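Local coordinates for protein S-adenosylmethionine:tRNA ribosyltransferase-isomerase (Thermotoga maritima, PDB 1VKY) that probably transfers and isomerises the ribose moiety of S-adenosylmethionine onto the 7-aminomethyl group of preQ1-modified tRNA, giving epoxyqueuosine in the queuosine pathway, at residues Ile50-Ile54 / Lys332-Arg336; Gln205-Val209 / Thr242-Leu246; Arg255-Thr261 / Leu295-Thr301; Thr261-Arg265 / Leu310-Val314. All blocks are in the same frame, centred on the assembly; numbering follows the deposited sequence.

How the interactions relate
From the N terminus, the chain first lays down strand 49-54, whose partner in interaction 1 comes only near the C terminus, after helix 320-332; this widest loop encloses the other three contacts. Within it, interaction 2 closes a short loop by setting helix 240-252 on strand 205-213. Interaction 3 then pairs strands 256-259 and 298-302, and interaction 4 joins the helices that follow them, 261-270 and 309-318. The last two cross along the chain and share Thr261. Interactions 1, 2 and 3 all reach one mixed sheet, at one edge strand, across the 205-213 strand and near its middle. Leu246 packs on Ile256, tying interaction 2 to interaction 3.

Interaction 1: residues Ile50-Ile54 / Lys332-Arg336; sequences IEHRI and KRRYR
His52, on strand 49-54 at one edge of the mixed sheet, is held by two residues of the loop that follows helix 320-332. The tight part is a flat stack: the guanidinium of Arg333 lies on one face of the imidazole with the planes only 11° apart and the centres 3.7 Å from each other. Arg333 CZ sits 3.4 Å from His52 CD2, and the methylene CD continues the cover as a CH-pi contact, 3.6 Å from the centroid of the His52 ring. An extended chain from CG to NE lets Arg333 span the gap, while Glu329 takes its NE in a salt bridge. At the ring edge, His52 ND1 and Tyr335 OH share a 2.8 Å hydrogen bond whose direction is open; the two rings meet rim to rim, planes 58° apart. Tyr335 is buried, its ring touching Met41 and forming a cation-pi pair with Arg39.

The looser side is wet. Water 1 bridges Tyr335 OH, at 2.6 Å, to the carbonyl of Arg53, and Arg53 itself turns from the loop to salt bridges with Glu57 and Glu60. A Schellman motif at Arg334 closes the helix just before Tyr335.

Without the imidazole, as with an alanine at His52, Tyr335 OH would probably lose its ring partner and the Arg333 guanidinium the surface it lies on. With an arginine stacked on its face, the imidazole is probably disfavoured from taking up a second proton, though Glu329 would offset part of the arginine's charge.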
loop_
_atom_site.group_PDB
_atom_site.type_symbol
_atom_site.label_atom_id
_atom_site.label_comp_id
_atom_site.label_asym_id
_atom_site.label_seq_id
_atom_site.Cartn_x
_atom_site.Cartn_y
_atom_site.Cartn_z
ATOM N N ILE B 50 19.963 -9.020 -20.185
ATOM C CA ILE B 50 19.321 -8.428 -19.009
ATOM C C ILE B 50 20.172 -7.246 -18.521
ATOM O O ILE B 50 21.407 -7.366 -18.386
ATOM C CB ILE B 50 19.146 -9.484 -17.887
ATOM C CG1 ILE B 50 18.334 -10.683 -18.388
ATOM C CG2 ILE B 50 18.428 -8.907 -16.679
ATOM C CD1 ILE B 50 18.144 -11.771 -17.326
ATOM N N GLU B 51 19.523 -6.122 -18.244
ATOM C CA GLU B 51 20.197 -4.958 -17.666
ATOM C C GLU B 51 19.530 -4.470 -16.408
ATOM O O GLU B 51 18.326 -4.659 -16.184
ATOM C CB GLU B 51 20.196 -3.769 -18.617
ATOM C CG GLU B 51 20.751 -3.996 -19.995
ATOM C CD GLU B 51 20.696 -2.706 -20.778
ATOM O OE1 GLU B 51 19.810 -2.528 -21.643
ATOM O OE2 GLU B 51 21.513 -1.859 -20.461
ATOM N N HIS B 52 20.328 -3.794 -15.588
ATOM C CA HIS B 52 19.858 -3.295 -14.295
ATOM C C HIS B 52 19.984 -1.771 -14.269
ATOM O O HIS B 52 21.077 -1.251 -14.196
ATOM C CB HIS B 52 20.693 -3.950 -13.204
ATOM C CG HIS B 52 20.631 -5.437 -13.267
ATOM N ND1 HIS B 52 19.559 -6.152 -12.790
ATOM C CD2 HIS B 52 21.460 -6.335 -13.845
ATOM C CE1 HIS B 52 19.754 -7.438 -13.026
ATOM N NE2 HIS B 52 20.898 -7.574 -13.669
ATOM N N ARG B 53 18.840 -1.084 -14.324
ATOM C CA ARG B 53 18.768 0.368 -14.541
ATOM C C ARG B 53 17.875 0.976 -13.454
ATOM O O ARG B 53 17.514 0.282 -12.493
ATOM C CB ARG B 53 18.226 0.669 -15.947
ATOM C CG ARG B 53 19.114 0.053 -17.038
ATOM C CD ARG B 53 20.521 0.757 -17.169
ATOM N NE ARG B 53 20.338 1.450 -18.383
ATOM C CZ ARG B 53 20.471 2.704 -18.604
ATOM N NH1 ARG B 53 20.996 3.550 -17.755
ATOM N NH2 ARG B 53 20.166 3.087 -19.796
ATOM N N ILE B 54 17.610 2.273 -13.606
ATOM C CA ILE B 54 16.706 3.053 -12.776
ATOM C C ILE B 54 15.566 3.500 -13.659
ATOM O O ILE B 54 15.778 3.742 -14.847
ATOM C CB ILE B 54 17.444 4.302 -12.203
ATOM C CG1 ILE B 54 18.592 3.863 -11.320
ATOM C CG2 ILE B 54 16.506 5.215 -11.444
ATOM C CD1 ILE B 54 18.199 2.894 -10.264
ATOM N N LYS B 332 18.442 -12.078 -6.044
ATOM C CA LYS B 332 19.862 -12.056 -5.713
ATOM C C LYS B 332 20.308 -10.635 -5.541
ATOM O O LYS B 332 21.003 -10.316 -4.582
ATOM C CB LYS B 332 20.665 -12.753 -6.802
ATOM C CG LYS B 332 22.124 -12.912 -6.519
ATOM C CD LYS B 332 22.828 -13.520 -7.708
ATOM C CE LYS B 332 24.308 -13.766 -7.408
ATOM N NZ LYS B 332 25.039 -14.110 -8.672
ATOM N N ARG B 333 19.849 -9.736 -6.407
ATOM C CA ARG B 333 20.239 -8.337 -6.292
ATOM C C ARG B 333 19.375 -7.501 -5.379
ATOM O O ARG B 333 19.573 -6.281 -5.290
ATOM C CB ARG B 333 20.234 -7.698 -7.686
ATOM C CG ARG B 333 21.315 -8.234 -8.543
ATOM C CD ARG B 333 21.249 -7.722 -9.951
ATOM N NE ARG B 333 22.345 -8.238 -10.784
ATOM C CZ ARG B 333 23.354 -7.505 -11.231
ATOM N NH1 ARG B 333 23.477 -6.215 -10.890
ATOM N NH2 ARG B 333 24.261 -8.066 -12.021
ATOM N N ARG B 334 18.383 -8.125 -4.741
ATOM C CA ARG B 334 17.599 -7.485 -3.688
ATOM C C ARG B 334 16.670 -6.415 -4.259
ATOM O O ARG B 334 16.401 -5.376 -3.642
ATOM C CB ARG B 334 18.541 -6.931 -2.583
ATOM C CG ARG B 334 19.556 -7.955 -2.027
ATOM C CD ARG B 334 18.958 -9.083 -1.215
ATOM N NE ARG B 334 18.325 -8.592 0.006
ATOM C CZ ARG B 334 17.577 -9.328 0.838
ATOM N NH1 ARG B 334 17.346 -10.617 0.617
ATOM N NH2 ARG B 334 17.045 -8.761 1.905
ATOM N N TYR B 335 16.126 -6.667 -5.449
ATOM C CA TYR B 335 15.066 -5.796 -5.954
ATOM C C TYR B 335 13.895 -5.865 -4.977
ATOM O O TYR B 335 13.709 -6.875 -4.259
ATOM C CB TYR B 335 14.558 -6.260 -7.341
ATOM C CG TYR B 335 15.366 -5.785 -8.518
ATOM C CD1 TYR B 335 16.678 -6.195 -8.702
ATOM C CD2 TYR B 335 14.805 -4.914 -9.472
ATOM C CE1 TYR B 335 17.428 -5.759 -9.826
ATOM C CE2 TYR B 335 15.535 -4.486 -10.589
ATOM C CZ TYR B 335 16.849 -4.900 -10.759
ATOM O OH TYR B 335 17.539 -4.451 -11.902
ATOM N N ARG B 336 13.048 -4.859 -5.041
ATOM C CA ARG B 336 11.797 -4.876 -4.309
ATOM C C ARG B 336 10.635 -5.288 -5.204
ATOM O O ARG B 336 10.567 -4.887 -6.394
ATOM C CB ARG B 336 11.523 -3.515 -3.719
ATOM C CG ARG B 336 12.581 -3.016 -2.725
ATOM C CD ARG B 336 12.405 -1.534 -2.403
ATOM N NE ARG B 336 12.184 -0.778 -3.640
ATOM C CZ ARG B 336 11.107 -0.043 -3.952
ATOM N NH1 ARG B 336 10.078 0.121 -3.093
ATOM N NH2 ARG B 336 11.078 0.550 -5.160
HETATM O O HOH W 1 18.380 -2.104 -11.324
#

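Interaction 2: residues Gln205-Val209 / Thr242-Leu246; sequences QFAEV and TVRKL
Lys245 and Thr242, one turn apart on helix 240-252, both turn toward strand 205-213 and each delivers its polar end to a backbone carbonyl of that strand. Lys245 runs out extended beyond CG, so NZ reaches Phe206 O at 2.8 Å almost head-on, with a C=O...N angle of 172°. Thr242 approaches differently: its hydroxyl gives a short 2.6 Å bond from OG1 to Glu208 O, bent at the carbonyl (138°) and tilted from the carbonyl plane. OG1 lies beside the backbone N and CG2 anti to it, which leaves the methyl facing Ala207 and Val209. Water 2 joins the same hydroxyl to the strand, donating to Thr242 OG1 and accepting from Glu208 N, 2.9 Å away.

Between the two polar grips sits Ala207, whose CB meets Lys245 CD at 4.0 Å and Thr242 OG1 at 3.9 Å. Thr242 CG2 also touches Val209 CG1, the two side chains crossing at about a right angle, and the amide oxygen of Gln205 passes obliquely by Lys245 CE.

Helix 240-252 thus lies across one face of the strand, their short axes 134° apart. On the other face Phe206 packs against Ile196 and Leu199 of helix 193-202; strand 67-75 pairs alongside, and Leu246 reaches Leu267 of helix 261-270.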
loop_
_atom_site.group_PDB
_atom_site.type_symbol
_atom_site.label_atom_id
_atom_site.label_comp_id
_atom_site.label_asym_id
_atom_site.label_seq_id
_atom_site.Cartn_x
_atom_site.Cartn_y
_atom_site.Cartn_z
ATOM N N GLN B 205 4.489 8.983 -27.838
ATOM C CA GLN B 205 3.054 9.240 -27.690
ATOM C C GLN B 205 2.432 8.452 -26.529
ATOM O O GLN B 205 2.984 7.434 -26.088
ATOM C CB GLN B 205 2.356 8.890 -28.990
ATOM C CG GLN B 205 2.829 9.799 -30.140
ATOM C CD GLN B 205 1.862 9.838 -31.293
ATOM O OE1 GLN B 205 0.641 9.608 -31.137
ATOM N NE2 GLN B 205 2.396 10.141 -32.472
ATOM N N PHE B 206 1.284 8.927 -26.049
ATOM C CA PHE B 206 0.539 8.293 -24.961
ATOM C C PHE B 206 -0.902 7.990 -25.365
ATOM O O PHE B 206 -1.498 8.716 -26.153
ATOM C CB PHE B 206 0.524 9.208 -23.730
ATOM C CG PHE B 206 1.853 9.265 -23.027
ATOM C CD1 PHE B 206 2.903 10.011 -23.571
ATOM C CD2 PHE B 206 2.086 8.501 -21.899
ATOM C CE1 PHE B 206 4.166 10.013 -22.957
ATOM C CE2 PHE B 206 3.358 8.507 -21.286
ATOM C CZ PHE B 206 4.379 9.268 -21.818
ATOM N N ALA B 207 -1.452 6.892 -24.851
ATOM C CA ALA B 207 -2.869 6.620 -24.996
ATOM C C ALA B 207 -3.324 5.914 -23.759
ATOM O O ALA B 207 -2.506 5.428 -22.958
ATOM C CB ALA B 207 -3.143 5.775 -26.214
ATOM N N GLU B 208 -4.637 5.867 -23.577
ATOM C CA GLU B 208 -5.190 5.182 -22.424
ATOM C C GLU B 208 -6.266 4.145 -22.730
ATOM O O GLU B 208 -7.066 4.253 -23.681
ATOM C CB GLU B 208 -5.647 6.205 -21.351
ATOM C CG GLU B 208 -7.003 6.809 -21.511
ATOM C CD GLU B 208 -7.392 7.681 -20.302
ATOM O OE1 GLU B 208 -6.475 8.316 -19.672
ATOM O OE2 GLU B 208 -8.623 7.725 -20.000
ATOM N N VAL B 209 -6.271 3.104 -21.901
ATOM C CA VAL B 209 -7.404 2.208 -21.873
ATOM C C VAL B 209 -7.990 2.378 -20.495
ATOM O O VAL B 209 -7.311 2.810 -19.568
ATOM C CB VAL B 209 -7.027 0.721 -22.192
ATOM C CG1 VAL B 209 -6.573 0.620 -23.636
ATOM C CG2 VAL B 209 -6.011 0.178 -21.246
ATOM N N THR B 242 -7.747 5.962 -28.771
ATOM C CA THR B 242 -6.762 4.893 -28.556
ATOM C C THR B 242 -6.705 3.900 -29.696
ATOM O O THR B 242 -5.633 3.494 -30.122
ATOM C CB THR B 242 -7.087 4.151 -27.272
ATOM O OG1 THR B 242 -7.020 5.067 -26.186
ATOM C CG2 THR B 242 -5.990 3.076 -26.939
ATOM N N VAL B 243 -7.864 3.497 -30.216
ATOM C CA VAL B 243 -7.888 2.641 -31.385
ATOM C C VAL B 243 -7.125 3.282 -32.548
ATOM O O VAL B 243 -6.374 2.606 -33.255
ATOM C CB VAL B 243 -9.362 2.262 -31.802
ATOM C CG1 VAL B 243 -9.393 1.500 -33.136
ATOM C CG2 VAL B 243 -10.048 1.427 -30.710
ATOM N N ARG B 244 -7.345 4.577 -32.783
ATOM C CA ARG B 244 -6.643 5.288 -33.859
ATOM C C ARG B 244 -5.146 5.294 -33.656
ATOM O O ARG B 244 -4.383 5.037 -34.569
ATOM C CB ARG B 244 -7.125 6.738 -33.944
ATOM C CG ARG B 244 -6.567 7.441 -35.175
ATOM C CD ARG B 244 -6.364 8.975 -35.065
ATOM N NE ARG B 244 -7.160 9.589 -34.014
ATOM C CZ ARG B 244 -6.688 10.245 -32.936
ATOM N NH1 ARG B 244 -5.373 10.417 -32.718
ATOM N NH2 ARG B 244 -7.568 10.745 -32.063
ATOM N N LYS B 245 -4.707 5.597 -32.439
ATOM C CA LYS B 245 -3.281 5.617 -32.144
ATOM C C LYS B 245 -2.602 4.266 -32.275
ATOM O O LYS B 245 -1.448 4.178 -32.696
ATOM C CB LYS B 245 -3.089 6.160 -30.750
ATOM C CG LYS B 245 -3.422 7.629 -30.682
ATOM C CD LYS B 245 -2.992 8.236 -29.376
ATOM C CE LYS B 245 -2.845 9.733 -29.545
ATOM N NZ LYS B 245 -2.573 10.319 -28.217
ATOM N N LEU B 246 -3.297 3.202 -31.909
ATOM C CA LEU B 246 -2.730 1.848 -32.045
ATOM C C LEU B 246 -2.484 1.558 -33.517
ATOM O O LEU B 246 -1.442 1.001 -33.912
ATOM C CB LEU B 246 -3.703 0.788 -31.468
ATOM C CG LEU B 246 -3.936 0.800 -29.968
ATOM C CD1 LEU B 246 -5.179 0.015 -29.640
ATOM C CD2 LEU B 246 -2.741 0.249 -29.254
HETATM O O HOH W 2 -6.206 7.581 -25.387
#

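Interaction 3: residues Arg255-Thr261 / Leu295-Thr301; sequences RIVAVGT and LVDALVT
Asp297 holds CG beside its own backbone N (chi1 -54°), and this turns OD2 back onto Ile256 N across a parallel strand pair at the heart of the mixed sheet. The bond is 2.8 Å and nearly straight, 173° at the hydrogen, reaching OD2 on its anti side; Arg250 holds the same oxygen by a salt bridge. In return Ile256 O accepts from two successive amides, Asp297 N in the carbonyl plane and Ala298 N tilted from it, at 3.2 Å. A lysine in place of Asp297 would probably leave Ile256 N without this acceptor and Arg250 without its counter-charge.

Beyond this start the strands 256-259 and 298-302 keep regular parallel pairing: Ala258 N bonds to Ala298 O and Ala258 O takes Val300 N. Val257, Val259, Ala298 and Val300 line one face, with Val257 CG1 and CG2 both against the methyl of Ala298. On the other face Ala258 CB meets Val296 CG1 at 3.8 Å, near helices 261-270 and 309-318. Ile256 CD1 packs on Leu295 CD2, and strand 67-75 flanks the far edge of 256-259.

Gly260, the N-cap of helix 261-270, has a positive phi of 95° that would press a side chain against the preceding carbonyl. Its N closes the pairing with a 2.7 Å bond to Val300 O, nearly along the C=O axis.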
loop_
_atom_site.group_PDB
_atom_site.type_symbol
_atom_site.label_atom_id
_atom_site.label_comp_id
_atom_site.label_asym_id
_atom_site.label_seq_id
_atom_site.Cartn_x
_atom_site.Cartn_y
_atom_site.Cartn_z
ATOM N N ARG B 255 6.621 0.978 -31.800
ATOM C CA ARG B 255 6.166 -0.003 -30.813
ATOM C C ARG B 255 4.978 0.458 -29.980
ATOM O O ARG B 255 4.926 1.609 -29.547
ATOM C CB ARG B 255 7.293 -0.355 -29.891
ATOM C CG ARG B 255 8.309 -1.268 -30.570
ATOM C CD ARG B 255 9.541 -1.426 -29.791
ATOM N NE ARG B 255 10.102 -0.115 -29.479
ATOM C CZ ARG B 255 11.297 0.062 -28.953
ATOM N NH1 ARG B 255 12.046 -0.995 -28.705
ATOM N NH2 ARG B 255 11.736 1.289 -28.680
ATOM N N ILE B 256 4.057 -0.474 -29.756
ATOM C CA ILE B 256 3.025 -0.367 -28.726
ATOM C C ILE B 256 3.572 -0.973 -27.419
ATOM O O ILE B 256 3.873 -2.172 -27.312
ATOM C CB ILE B 256 1.745 -1.066 -29.174
ATOM C CG1 ILE B 256 1.183 -0.394 -30.428
ATOM C CG2 ILE B 256 0.681 -1.080 -28.053
ATOM C CD1 ILE B 256 0.222 -1.286 -31.151
ATOM N N VAL B 257 3.772 -0.094 -26.453
ATOM C CA VAL B 257 4.328 -0.425 -25.193
ATOM C C VAL B 257 3.200 -0.401 -24.179
ATOM O O VAL B 257 2.707 0.664 -23.807
ATOM C CB VAL B 257 5.471 0.566 -24.785
ATOM C CG1 VAL B 257 6.166 0.088 -23.501
ATOM C CG2 VAL B 257 6.521 0.727 -25.914
ATOM N N ALA B 258 2.817 -1.572 -23.686
ATOM C CA ALA B 258 1.773 -1.636 -22.671
ATOM C C ALA B 258 2.368 -1.332 -21.323
ATOM O O ALA B 258 3.431 -1.829 -20.982
ATOM C CB ALA B 258 1.102 -2.982 -22.658
ATOM N N VAL B 259 1.657 -0.522 -20.540
ATOM C CA VAL B 259 2.076 -0.258 -19.162
ATOM C C VAL B 259 1.120 -0.983 -18.235
ATOM O O VAL B 259 -0.041 -0.559 -18.089
ATOM C CB VAL B 259 2.099 1.244 -18.856
ATOM C CG1 VAL B 259 2.513 1.452 -17.383
ATOM C CG2 VAL B 259 3.049 1.947 -19.809
ATOM N N GLY B 260 1.588 -2.109 -17.701
ATOM C CA GLY B 260 0.794 -2.953 -16.789
ATOM C C GLY B 260 0.073 -4.102 -17.456
ATOM O O GLY B 260 -0.293 -4.012 -18.607
ATOM N N THR B 261 -0.110 -5.197 -16.723
ATOM C CA THR B 261 -0.745 -6.422 -17.201
ATOM C C THR B 261 -2.216 -6.250 -17.511
ATOM O O THR B 261 -2.760 -6.927 -18.423
ATOM C CB THR B 261 -0.614 -7.555 -16.168
ATOM O OG1 THR B 261 -1.113 -7.110 -14.901
ATOM C CG2 THR B 261 0.846 -7.903 -15.898
ATOM N N LEU B 295 -0.822 -7.357 -30.285
ATOM C CA LEU B 295 -0.811 -5.893 -30.241
ATOM C C LEU B 295 0.320 -5.332 -29.389
ATOM O O LEU B 295 0.889 -4.272 -29.680
ATOM C CB LEU B 295 -2.145 -5.325 -29.742
ATOM C CG LEU B 295 -3.201 -4.902 -30.740
ATOM C CD1 LEU B 295 -4.365 -4.285 -30.067
ATOM C CD2 LEU B 295 -2.664 -3.965 -31.862
ATOM N N VAL B 296 0.742 -6.063 -28.400
ATOM C CA VAL B 296 1.741 -5.517 -27.466
ATOM C C VAL B 296 3.178 -5.838 -27.904
ATOM O O VAL B 296 3.543 -7.012 -27.978
ATOM C CB VAL B 296 1.479 -6.085 -26.086
ATOM C CG1 VAL B 296 2.528 -5.539 -25.058
ATOM C CG2 VAL B 296 0.071 -5.782 -25.632
ATOM N N ASP B 297 3.983 -4.807 -28.185
ATOM C CA ASP B 297 5.390 -5.003 -28.630
ATOM C C ASP B 297 6.413 -4.974 -27.503
ATOM O O ASP B 297 7.534 -5.486 -27.641
ATOM C CB ASP B 297 5.784 -3.957 -29.663
ATOM C CG ASP B 297 4.815 -3.916 -30.832
ATOM O OD1 ASP B 297 4.521 -4.986 -31.392
ATOM O OD2 ASP B 297 4.264 -2.867 -31.226
ATOM N N ALA B 298 6.041 -4.354 -26.396
ATOM C CA ALA B 298 6.880 -4.215 -25.218
ATOM C C ALA B 298 6.011 -4.029 -24.000
ATOM O O ALA B 298 4.851 -3.680 -24.116
ATOM C CB ALA B 298 7.830 -3.062 -25.383
ATOM N N LEU B 299 6.561 -4.256 -22.807
ATOM C CA LEU B 299 5.713 -4.326 -21.602
ATOM C C LEU B 299 6.464 -3.729 -20.400
ATOM O O LEU B 299 7.586 -4.141 -20.153
ATOM C CB LEU B 299 5.311 -5.780 -21.303
ATOM C CG LEU B 299 4.605 -6.065 -19.938
ATOM C CD1 LEU B 299 3.351 -5.245 -19.857
ATOM C CD2 LEU B 299 4.254 -7.465 -19.746
ATOM N N VAL B 300 5.860 -2.737 -19.723
ATOM C CA VAL B 300 6.329 -2.297 -18.375
ATOM C C VAL B 300 5.392 -2.865 -17.305
ATOM O O VAL B 300 4.152 -2.718 -17.372
ATOM C CB VAL B 300 6.317 -0.765 -18.257
ATOM C CG1 VAL B 300 6.816 -0.305 -16.918
ATOM C CG2 VAL B 300 7.093 -0.125 -19.385
ATOM N N THR B 301 5.980 -3.488 -16.301
ATOM C CA THR B 301 5.213 -4.160 -15.279
ATOM C C THR B 301 6.010 -4.313 -13.972
ATOM O O THR B 301 7.220 -4.170 -13.948
ATOM C CB THR B 301 4.775 -5.523 -15.815
ATOM O OG1 THR B 301 3.891 -6.166 -14.871
ATOM C CG2 THR B 301 5.961 -6.466 -15.966
#

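Interaction 4: residues Thr261-Arg265 / Leu310-Val314; sequences TTTVR and LLMLV
Leu313, with CG anti to its backbone N (chi1 -179°), pushes its two methyls from helix 309-318 against the first turn of helix 261-270. The purely apolar touches centre on it: CD2 lies 4.2 Å from Val264 CG1, the side chains sliding past each other in opposite directions, and 4.0 Å from Thr261 CG2. At its edge, Val314 CG2 comes to 4.4 Å of Thr261 CG2.

A second group joins the leucine to the aliphatic part of a charged chain. Leu313 CD1 meets Arg265 CG at 3.7 Å, the side chains crossing at about a right angle, before Arg265 bends at chi3.

The third group pairs a hydroxyl with hydrocarbon. Leu310 CD2 sits 3.5 Å from Thr261 OG1 and also touches Thr261 CB, a van der Waals contact that satisfies none of the oxygen's polar needs; those are met by a hydrogen bond to a bound unidentified molecule, probably from the crystallisation liquor.

The segment axes stay 11.2 Å apart at 63°, so side chains alone bridge them. Between these two segments the attraction is therefore mainly dispersion and burial, while the buried hydroxyl of Thr261 leaves one polar point in the packing, where the bound molecule may mark a pocket.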
loop_
_atom_site.group_PDB
_atom_site.type_symbol
_atom_site.label_atom_id
_atom_site.label_comp_id
_atom_site.label_asym_id
_atom_site.label_seq_id
_atom_site.Cartn_x
_atom_site.Cartn_y
_atom_site.Cartn_z
ATOM N N THR B 261 -0.110 -5.197 -16.723
ATOM C CA THR B 261 -0.745 -6.422 -17.201
ATOM C C THR B 261 -2.216 -6.250 -17.511
ATOM O O THR B 261 -2.760 -6.927 -18.423
ATOM C CB THR B 261 -0.614 -7.555 -16.168
ATOM O OG1 THR B 261 -1.113 -7.110 -14.901
ATOM C CG2 THR B 261 0.846 -7.903 -15.898
ATOM N N THR B 262 -2.869 -5.313 -16.826
ATOM C CA THR B 262 -4.281 -4.995 -17.199
ATOM C C THR B 262 -4.355 -4.470 -18.631
ATOM O O THR B 262 -5.182 -4.907 -19.425
ATOM C CB THR B 262 -4.886 -3.975 -16.249
ATOM O OG1 THR B 262 -4.927 -4.549 -14.942
ATOM C CG2 THR B 262 -6.374 -3.702 -16.592
ATOM N N THR B 263 -3.498 -3.514 -18.970
ATOM C CA THR B 263 -3.423 -3.039 -20.345
ATOM C C THR B 263 -3.203 -4.186 -21.343
ATOM O O THR B 263 -3.851 -4.248 -22.394
ATOM C CB THR B 263 -2.286 -2.028 -20.467
ATOM O OG1 THR B 263 -2.551 -0.881 -19.642
ATOM C CG2 THR B 263 -2.213 -1.481 -21.886
ATOM N N VAL B 264 -2.269 -5.083 -21.019
ATOM C CA VAL B 264 -2.004 -6.249 -21.906
ATOM C C VAL B 264 -3.233 -7.067 -22.149
ATOM O O VAL B 264 -3.516 -7.403 -23.273
ATOM C CB VAL B 264 -0.924 -7.156 -21.315
ATOM C CG1 VAL B 264 -0.769 -8.445 -22.141
ATOM C CG2 VAL B 264 0.394 -6.420 -21.238
ATOM N N ARG B 265 -3.957 -7.431 -21.086
ATOM C CA ARG B 265 -5.146 -8.271 -21.242
ATOM C C ARG B 265 -6.190 -7.573 -22.053
ATOM O O ARG B 265 -6.828 -8.190 -22.893
ATOM C CB ARG B 265 -5.718 -8.704 -19.873
ATOM C CG ARG B 265 -4.727 -9.477 -18.982
ATOM C CD ARG B 265 -5.319 -10.009 -17.583
ATOM N NE ARG B 265 -6.643 -9.431 -17.390
ATOM C CZ ARG B 265 -6.969 -8.471 -16.539
ATOM N NH1 ARG B 265 -6.082 -7.976 -15.687
ATOM N NH2 ARG B 265 -8.225 -8.007 -16.542
ATOM N N LEU B 310 -0.231 -13.325 -12.688
ATOM C CA LEU B 310 0.486 -12.232 -13.355
ATOM C C LEU B 310 1.888 -12.664 -13.797
ATOM O O LEU B 310 2.361 -12.266 -14.838
ATOM C CB LEU B 310 0.558 -10.982 -12.467
ATOM C CG LEU B 310 -0.822 -10.425 -12.059
ATOM C CD1 LEU B 310 -0.693 -9.121 -11.307
ATOM C CD2 LEU B 310 -1.670 -10.194 -13.288
ATOM N N LEU B 311 2.553 -13.458 -12.980
ATOM C CA LEU B 311 3.844 -14.027 -13.348
ATOM C C LEU B 311 3.696 -14.943 -14.558
ATOM O O LEU B 311 4.527 -14.937 -15.491
ATOM C CB LEU B 311 4.477 -14.782 -12.137
ATOM C CG LEU B 311 5.803 -15.448 -12.416
ATOM C CD1 LEU B 311 6.793 -14.466 -13.067
ATOM C CD2 LEU B 311 6.352 -16.068 -11.115
ATOM N N MET B 312 2.614 -15.701 -14.607
ATOM C CA MET B 312 2.360 -16.554 -15.777
ATOM C C MET B 312 2.183 -15.710 -17.066
ATOM O O MET B 312 2.670 -16.078 -18.130
ATOM C CB MET B 312 1.131 -17.431 -15.570
ATOM C CG MET B 312 1.258 -18.458 -14.427
ATOM S SD MET B 312 -0.379 -19.122 -14.054
ATOM C CE MET B 312 0.065 -20.025 -12.551
ATOM N N LEU B 313 1.508 -14.569 -16.960
ATOM C CA LEU B 313 1.328 -13.689 -18.131
ATOM C C LEU B 313 2.675 -13.132 -18.586
ATOM O O LEU B 313 2.986 -13.142 -19.758
ATOM C CB LEU B 313 0.382 -12.557 -17.766
ATOM C CG LEU B 313 -0.015 -11.479 -18.782
ATOM C CD1 LEU B 313 -1.326 -10.800 -18.328
ATOM C CD2 LEU B 313 1.071 -10.450 -18.960
ATOM N N VAL B 314 3.470 -12.601 -17.666
ATOM C CA VAL B 314 4.766 -12.057 -18.030
ATOM C C VAL B 314 5.700 -13.140 -18.592
ATOM O O VAL B 314 6.465 -12.903 -19.533
ATOM C CB VAL B 314 5.421 -11.314 -16.833
ATOM C CG1 VAL B 314 6.755 -10.836 -17.198
ATOM C CG2 VAL B 314 4.550 -10.129 -16.444
#